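Local coordinates for peptidase M16 domain protein (PDB 4XEA), which is a putative metallopeptidase of the M16 (insulinase) family that binds nickel in this crystal and probably hydrolyses peptides, at residues E270-L282 with V393-F406. Residues are numbered along the deposited sequence; the frame is centred on the assembly and turned at random.
Sequences EQDTAMTILLDAL and VLQTMTLERANARF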
ATOM      1  N   GLU A 270       4.793  23.521  10.197  1.00 42.32           N
ATOM      2  CA  GLU A 270       6.069  23.975   9.646  1.00 43.93           C
ATOM      3  C   GLU A 270       7.198  22.992   9.990  1.00 42.04           C
ATOM      4  O   GLU A 270       8.052  22.674   9.161  1.00 42.11           O
ATOM      5  CB  GLU A 270       6.395  25.402  10.158  1.00 45.57           C
ATOM      6  CG  GLU A 270       7.561  26.101   9.449  1.00 48.73           C
ATOM      7  CD  GLU A 270       8.950  25.635   9.922  1.00 50.78           C
ATOM      8  OE1 GLU A 270       9.034  25.016  11.013  1.00 47.44           O
ATOM      9  OE2 GLU A 270       9.946  25.897   9.194  1.00 50.82           O
ATOM     10  N   GLN A 271       7.239  22.563  11.231  1.00 40.78           N
ATOM     11  CA  GLN A 271       8.344  21.701  11.699  1.00 40.55           C
ATOM     12  C   GLN A 271       8.261  20.295  11.060  1.00 39.56           C
ATOM     13  O   GLN A 271       9.273  19.721  10.675  1.00 39.30           O
ATOM     14  CB  GLN A 271       8.291  21.613  13.214  1.00 38.99           C
ATOM     15  CG  GLN A 271       9.488  20.956  13.867  1.00 40.34           C
ATOM     16  CD  GLN A 271       9.470  21.165  15.357  1.00 41.00           C
ATOM     17  OE1 GLN A 271       9.585  22.288  15.825  1.00 41.31           O
ATOM     18  NE2 GLN A 271       9.331  20.093  16.105  1.00 35.80           N
ATOM     19  N   ASP A 272       7.048  19.764  10.956  1.00 40.21           N
ATOM     20  CA  ASP A 272       6.799  18.469  10.282  1.00 41.38           C
ATOM     21  C   ASP A 272       7.191  18.515   8.774  1.00 42.84           C
ATOM     22  O   ASP A 272       7.862  17.604   8.240  1.00 42.10           O
ATOM     23  CB  ASP A 272       5.328  18.095  10.475  1.00 41.83           C
ATOM     24  CG  ASP A 272       5.011  16.632  10.140  1.00 47.95           C
ATOM     25  OD1 ASP A 272       5.879  15.741  10.249  1.00 46.88           O
ATOM     26  OD2 ASP A 272       3.837  16.378   9.774  1.00 55.21           O
ATOM     27  N   THR A 273       6.808  19.597   8.104  1.00 41.99           N
ATOM     28  CA  THR A 273       7.120  19.754   6.695  1.00 43.79           C
ATOM     29  C   THR A 273       8.621  19.903   6.487  1.00 43.66           C
ATOM     30  O   THR A 273       9.201  19.250   5.628  1.00 43.13           O
ATOM     31  CB  THR A 273       6.386  20.953   6.091  1.00 45.14           C
ATOM     32  OG1 THR A 273       4.989  20.749   6.277  1.00 45.73           O
ATOM     33  CG2 THR A 273       6.660  21.072   4.604  1.00 45.75           C
ATOM     34  N   ALA A 274       9.238  20.722   7.323  1.00 42.73           N
ATOM     35  CA  ALA A 274      10.661  20.917   7.277  1.00 44.04           C
ATOM     36  C   ALA A 274      11.438  19.591   7.488  1.00 43.36           C
ATOM     37  O   ALA A 274      12.426  19.344   6.813  1.00 44.51           O
ATOM     38  CB  ALA A 274      11.089  21.954   8.306  1.00 44.67           C
HETATM   39  N   MSE A 275      10.996  18.753   8.410  1.00 40.64           N
HETATM   40  CA  MSE A 275      11.662  17.468   8.610  1.00 40.51           C
HETATM   41  C   MSE A 275      11.468  16.522   7.403  1.00 41.37           C
HETATM   42  O   MSE A 275      12.348  15.709   7.088  1.00 42.76           O
HETATM   43  CB  MSE A 275      11.183  16.803   9.900  1.00 39.14           C
HETATM   44  CG  MSE A 275      11.683  17.461  11.165  1.00 39.41           C
HETATM   45 SE   MSE A 275      13.591  17.557  11.262  0.76 46.08          SE
HETATM   46  CE  MSE A 275      13.951  15.620  11.425  1.00 38.32           C
ATOM     47  N   THR A 276      10.320  16.594   6.743  1.00 40.97           N
ATOM     48  CA  THR A 276      10.070  15.687   5.619  1.00 42.46           C
ATOM     49  C   THR A 276      11.151  15.979   4.564  1.00 44.59           C
ATOM     50  O   THR A 276      11.773  15.037   4.032  1.00 44.43           O
ATOM     51  CB  THR A 276       8.634  15.854   5.066  1.00 43.21           C
ATOM     52  OG1 THR A 276       7.707  15.556   6.118  1.00 43.45           O
ATOM     53  CG2 THR A 276       8.340  14.940   3.894  1.00 44.26           C
ATOM     54  N   ILE A 277      11.397  17.273   4.305  1.00 44.03           N
ATOM     55  CA  ILE A 277      12.390  17.677   3.312  1.00 46.28           C
ATOM     56  C   ILE A 277      13.782  17.274   3.757  1.00 46.29           C
ATOM     57  O   ILE A 277      14.518  16.659   2.987  1.00 45.99           O
ATOM     58  CB  ILE A 277      12.369  19.194   3.014  1.00 47.53           C
ATOM     59  CG1 ILE A 277      11.031  19.600   2.412  1.00 49.55           C
ATOM     60  CG2 ILE A 277      13.506  19.551   2.047  1.00 48.05           C
ATOM     61  CD1 ILE A 277      10.648  21.065   2.671  1.00 51.70           C
ATOM     62  N   LEU A 278      14.112  17.586   5.013  1.00 45.01           N
ATOM     63  CA  LEU A 278      15.447  17.302   5.557  1.00 45.61           C
ATOM     64  C   LEU A 278      15.820  15.824   5.571  1.00 45.01           C
ATOM     65  O   LEU A 278      16.923  15.457   5.175  1.00 45.26           O
ATOM     66  CB  LEU A 278      15.580  17.905   6.959  1.00 44.54           C
ATOM     67  CG  LEU A 278      16.952  17.956   7.613  1.00 48.02           C
ATOM     68  CD1 LEU A 278      17.984  18.606   6.716  1.00 51.75           C
ATOM     69  CD2 LEU A 278      16.871  18.678   8.963  1.00 50.02           C
ATOM     70  N   LEU A 279      14.902  14.990   6.033  1.00 43.26           N
ATOM     71  CA  LEU A 279      15.122  13.538   6.080  1.00 43.51           C
ATOM     72  C   LEU A 279      15.268  12.924   4.686  1.00 44.98           C
ATOM     73  O   LEU A 279      16.062  12.004   4.495  1.00 45.63           O
ATOM     74  CB  LEU A 279      14.012  12.856   6.871  1.00 41.53           C
ATOM     75  CG  LEU A 279      14.011  13.188   8.356  1.00 41.78           C
ATOM     76  CD1 LEU A 279      12.817  12.482   9.078  1.00 39.72           C
ATOM     77  CD2 LEU A 279      15.348  12.835   9.039  1.00 39.29           C
ATOM     78  N   ASP A 280      14.534  13.448   3.710  1.00 44.97           N
ATOM     79  CA  ASP A 280      14.706  13.001   2.334  1.00 47.31           C
ATOM     80  C   ASP A 280      16.096  13.366   1.812  1.00 48.81           C
ATOM     81  O   ASP A 280      16.751  12.527   1.162  1.00 47.91           O
ATOM     82  CB  ASP A 280      13.631  13.553   1.384  1.00 47.86           C
ATOM     83  CG  ASP A 280      13.862  13.123  -0.046  1.00 52.97           C
ATOM     84  OD1 ASP A 280      13.766  11.912  -0.376  1.00 54.64           O
ATOM     85  OD2 ASP A 280      14.198  13.996  -0.850  1.00 56.69           O
ATOM     86  N   ALA A 281      16.544  14.594   2.123  1.00 47.99           N
ATOM     87  CA  ALA A 281      17.863  15.076   1.684  1.00 50.22           C
ATOM     88  C   ALA A 281      18.984  14.279   2.345  1.00 49.81           C
ATOM     89  O   ALA A 281      19.994  13.995   1.714  1.00 51.67           O
ATOM     90  CB  ALA A 281      18.025  16.602   2.000  1.00 50.01           C
ATOM     91  N   LEU A 282      18.817  13.953   3.623  1.00 47.94           N
ATOM     92  CA  LEU A 282      19.845  13.234   4.379  1.00 47.85           C
ATOM     93  C   LEU A 282      19.870  11.741   4.050  1.00 48.89           C
ATOM     94  O   LEU A 282      20.939  11.145   3.939  1.00 48.08           O
ATOM     95  CB  LEU A 282      19.633  13.408   5.894  1.00 45.43           C
ATOM     96  CG  LEU A 282      19.975  14.808   6.446  1.00 46.36           C
ATOM     97  CD1 LEU A 282      19.446  15.039   7.859  1.00 43.99           C
ATOM     98  CD2 LEU A 282      21.469  15.092   6.424  1.00 48.96           C
ATOM     99  N   VAL A 393       4.584  26.496   3.017  1.00 58.37           N
ATOM    100  CA  VAL A 393       5.820  26.173   3.750  1.00 57.63           C
ATOM    101  C   VAL A 393       6.843  25.502   2.812  1.00 58.28           C
ATOM    102  O   VAL A 393       8.024  25.799   2.875  1.00 58.83           O
ATOM    103  CB  VAL A 393       5.550  25.313   5.025  1.00 55.89           C
ATOM    104  CG1 VAL A 393       6.871  24.855   5.667  1.00 55.58           C
ATOM    105  CG2 VAL A 393       4.731  26.114   6.026  1.00 55.50           C
ATOM    106  N   LEU A 394       6.374  24.645   1.911  1.00 58.53           N
ATOM    107  CA  LEU A 394       7.243  23.987   0.939  1.00 59.84           C
ATOM    108  C   LEU A 394       7.899  24.973  -0.027  1.00 62.96           C
ATOM    109  O   LEU A 394       9.027  24.738  -0.436  1.00 64.27           O
ATOM    110  CB  LEU A 394       6.482  22.927   0.138  1.00 59.62           C
ATOM    111  CG  LEU A 394       6.176  21.627   0.885  1.00 57.68           C
ATOM    112  CD1 LEU A 394       4.941  20.942   0.330  1.00 57.19           C
ATOM    113  CD2 LEU A 394       7.372  20.698   0.825  1.00 59.53           C
ATOM    114  N   GLN A 395       7.187  26.056  -0.381  1.00 64.46           N
ATOM    115  CA  GLN A 395       7.686  27.101  -1.272  1.00 67.68           C
ATOM    116  C   GLN A 395       8.681  28.034  -0.615  1.00 68.42           C
ATOM    117  O   GLN A 395       9.628  28.481  -1.256  1.00 69.77           O
ATOM    118  CB  GLN A 395       6.541  27.983  -1.778  1.00 69.56           C
ATOM    119  CG  GLN A 395       5.558  27.314  -2.724  1.00 71.78           C
ATOM    120  CD  GLN A 395       4.344  28.196  -3.008  1.00 75.07           C
ATOM    121  OE1 GLN A 395       3.873  28.937  -2.137  1.00 77.30           O
ATOM    122  NE2 GLN A 395       3.824  28.104  -4.222  1.00 77.62           N
ATOM    123  N   THR A 396       8.445  28.346   0.657  1.00 66.95           N
ATOM    124  CA  THR A 396       9.160  29.421   1.343  1.00 67.88           C
ATOM    125  C   THR A 396      10.280  28.912   2.262  1.00 66.76           C
ATOM    126  O   THR A 396      11.165  29.668   2.662  1.00 67.90           O
ATOM    127  CB  THR A 396       8.175  30.280   2.148  1.00 68.19           C
ATOM    128  OG1 THR A 396       7.516  29.462   3.118  1.00 64.24           O
ATOM    129  CG2 THR A 396       7.146  30.906   1.220  1.00 69.12           C
HETATM  130  N   MSE A 397      10.240  27.634   2.600  1.00 70.11           N
HETATM  131  CA  MSE A 397      11.315  27.007   3.357  1.00 67.22           C
HETATM  132  C   MSE A 397      12.721  27.383   2.819  1.00 67.60           C
HETATM  133  O   MSE A 397      12.925  27.407   1.596  1.00 71.43           O
HETATM  134  CB  MSE A 397      11.095  25.516   3.273  1.00 67.32           C
HETATM  135  CG  MSE A 397      12.194  24.739   3.773  1.00 68.34           C
HETATM  136 SE   MSE A 397      12.066  24.585   5.645  0.73 73.93          SE
HETATM  137  CE  MSE A 397      12.726  22.784   5.473  1.00 65.09           C
ATOM    138  N   THR A 398      13.662  27.713   3.711  1.00 64.01           N
ATOM    139  CA  THR A 398      15.024  28.158   3.312  1.00 65.20           C
ATOM    140  C   THR A 398      16.143  27.196   3.771  1.00 62.69           C
ATOM    141  O   THR A 398      15.954  26.419   4.691  1.00 57.89           O
ATOM    142  CB  THR A 398      15.347  29.579   3.876  1.00 65.33           C
ATOM    143  OG1 THR A 398      15.381  29.542   5.309  1.00 63.13           O
ATOM    144  CG2 THR A 398      14.297  30.581   3.438  1.00 68.27           C
ATOM    145  N   LEU A 399      17.321  27.289   3.145  1.00 64.32           N
ATOM    146  CA  LEU A 399      18.501  26.523   3.585  1.00 62.90           C
ATOM    147  C   LEU A 399      18.910  26.895   5.020  1.00 60.30           C
ATOM    148  O   LEU A 399      19.321  26.025   5.800  1.00 57.04           O
ATOM    149  CB  LEU A 399      19.695  26.745   2.614  1.00 67.26           C
ATOM    150  CG  LEU A 399      21.009  25.976   2.869  1.00 67.34           C
ATOM    151  CD1 LEU A 399      20.832  24.459   2.821  1.00 65.72           C
ATOM    152  CD2 LEU A 399      22.128  26.439   1.871  1.00 72.48           C
ATOM    153  N   GLU A 400      18.816  28.180   5.380  1.00 61.40           N
ATOM    154  CA  GLU A 400      19.114  28.600   6.774  1.00 60.17           C
ATOM    155  C   GLU A 400      18.196  27.894   7.760  1.00 56.21           C
ATOM    156  O   GLU A 400      18.623  27.335   8.793  1.00 53.59           O
ATOM    157  CB  GLU A 400      18.942  30.121   6.911  1.00 63.15           C
ATOM    158  CG  GLU A 400      19.076  30.684   8.353  1.00 65.50           C
ATOM    159  CD  GLU A 400      19.142  32.220   8.371  1.00 73.93           C
ATOM    160  OE1 GLU A 400      18.097  32.878   8.169  1.00 76.57           O
ATOM    161  OE2 GLU A 400      20.253  32.781   8.547  1.00 80.80           O
ATOM    162  N   ARG A 401      16.918  27.906   7.441  1.00 55.40           N
ATOM    163  CA  ARG A 401      15.955  27.188   8.293  1.00 53.38           C
ATOM    164  C   ARG A 401      16.248  25.675   8.337  1.00 51.43           C
ATOM    165  O   ARG A 401      16.183  25.062   9.403  1.00 48.77           O
ATOM    166  CB  ARG A 401      14.520  27.521   7.870  1.00 54.18           C
ATOM    167  CG  ARG A 401      13.429  26.787   8.612  1.00 53.48           C
ATOM    168  CD  ARG A 401      13.496  26.928  10.152  1.00 53.03           C
ATOM    169  NE  ARG A 401      12.453  26.104  10.766  1.00 50.00           N
ATOM    170  CZ  ARG A 401      12.547  25.514  11.962  1.00 49.08           C
ATOM    171  NH1 ARG A 401      13.635  25.646  12.719  1.00 49.23           N
ATOM    172  NH2 ARG A 401      11.550  24.768  12.393  1.00 46.03           N
ATOM    173  N   ALA A 402      16.632  25.081   7.211  1.00 53.59           N
ATOM    174  CA  ALA A 402      16.994  23.644   7.208  1.00 52.28           C
ATOM    175  C   ALA A 402      18.218  23.401   8.097  1.00 51.34           C
ATOM    176  O   ALA A 402      18.246  22.417   8.852  1.00 48.62           O
ATOM    177  CB  ALA A 402      17.253  23.134   5.795  1.00 55.13           C
ATOM    178  N   ASN A 403      19.216  24.288   8.033  1.00 52.95           N
ATOM    179  CA  ASN A 403      20.370  24.171   8.938  1.00 53.82           C
ATOM    180  C   ASN A 403      19.977  24.357  10.411  1.00 51.77           C
ATOM    181  O   ASN A 403      20.417  23.574  11.251  1.00 50.70           O
ATOM    182  CB  ASN A 403      21.529  25.103   8.540  1.00 57.35           C
ATOM    183  CG  ASN A 403      22.308  24.600   7.296  1.00 60.72           C
ATOM    184  OD1 ASN A 403      22.828  23.479   7.270  1.00 60.85           O
ATOM    185  ND2 ASN A 403      22.385  25.435   6.274  1.00 59.65           N
ATOM    186  N   ALA A 404      19.142  25.353  10.729  1.00 51.64           N
ATOM    187  CA  ALA A 404      18.728  25.575  12.124  1.00 50.30           C
ATOM    188  C   ALA A 404      17.974  24.365  12.672  1.00 47.38           C
ATOM    189  O   ALA A 404      18.177  23.951  13.818  1.00 47.27           O
ATOM    190  CB  ALA A 404      17.878  26.846  12.261  1.00 51.19           C
ATOM    191  N   ARG A 405      17.090  23.789  11.866  1.00 47.01           N
ATOM    192  CA  ARG A 405      16.308  22.606  12.313  1.00 44.82           C
ATOM    193  C   ARG A 405      17.250  21.422  12.607  1.00 44.38           C
ATOM    194  O   ARG A 405      17.110  20.754  13.631  1.00 44.03           O
ATOM    195  CB  ARG A 405      15.282  22.225  11.232  1.00 45.32           C
ATOM    196  CG  ARG A 405      14.486  20.935  11.489  1.00 41.60           C
ATOM    197  CD  ARG A 405      13.235  21.237  12.297  1.00 43.46           C
ATOM    198  NE  ARG A 405      13.379  21.447  13.750  1.00 40.34           N
ATOM    199  CZ  ARG A 405      13.140  20.519  14.678  1.00 41.54           C
ATOM    200  NH1 ARG A 405      13.177  20.824  15.962  1.00 38.88           N
ATOM    201  NH2 ARG A 405      12.862  19.267  14.331  1.00 40.09           N
ATOM    202  N   PHE A 406      18.193  21.174  11.698  1.00 45.09           N
ATOM    203  CA  PHE A 406      19.205  20.138  11.854  1.00 45.60           C
ATOM    204  C   PHE A 406      19.994  20.312  13.174  1.00 45.75           C
ATOM    205  O   PHE A 406      20.134  19.378  13.971  1.00 43.56           O
ATOM    206  CB  PHE A 406      20.154  20.129  10.633  1.00 48.35           C
ATOM    207  CG  PHE A 406      21.198  19.052  10.702  1.00 50.47           C
ATOM    208  CD1 PHE A 406      22.336  19.217  11.478  1.00 53.06           C
ATOM    209  CD2 PHE A 406      21.019  17.837  10.044  1.00 50.65           C
ATOM    210  CE1 PHE A 406      23.288  18.182  11.598  1.00 53.97           C
ATOM    211  CE2 PHE A 406      21.954  16.821  10.151  1.00 50.72           C
ATOM    212  CZ  PHE A 406      23.103  16.995  10.930  1.00 53.15           C
TER
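Gln-271 lays its side chain over one face of the Arg-405 guanidinium, with CG above the centre of the group and amide and guanidinium planes only 7° apart; a hydrogen bond from Gln-271 NE2 to Tyr-307 OH helps hold the amide there. The selenium of Met-275, a selenomethionine, sits at the edge of the same guanidinium, with SE 3.6 Å from Arg-405 NH2. Arg-401 works differently: one face carries Arg-405 CB, while its edge grips the Glu-270 carboxylate side-on. Arg-401 NE donates to Glu-270 OE2 at 3.0 Å, nearly straight at 174°, and Arg-401 NH2 to Glu-270 OE1 at 2.9 Å, both on syn sides, with the two planes twisted 31° apart. The Phe-406 ring receives Leu-282 CD1 and Leu-278 CD2 at its edge. Selenomethionine Met-397, in the turn joining helices 387-396 and 399-409, presses CE tightly onto Ala-274, 3.4 Å from CB, and Ile-277 CD1 meets Leu-394 CD2. The contact joins helix 265-283 to this helical pair beside the five-stranded sheet of the C-terminal half. Glu-259 and Glu-408 pair with the charge of Arg-405 while Gln-271 covers its face; the paired bonds from Arg-401 probably favour a charged Glu-270 carboxylate and restrict its rotation.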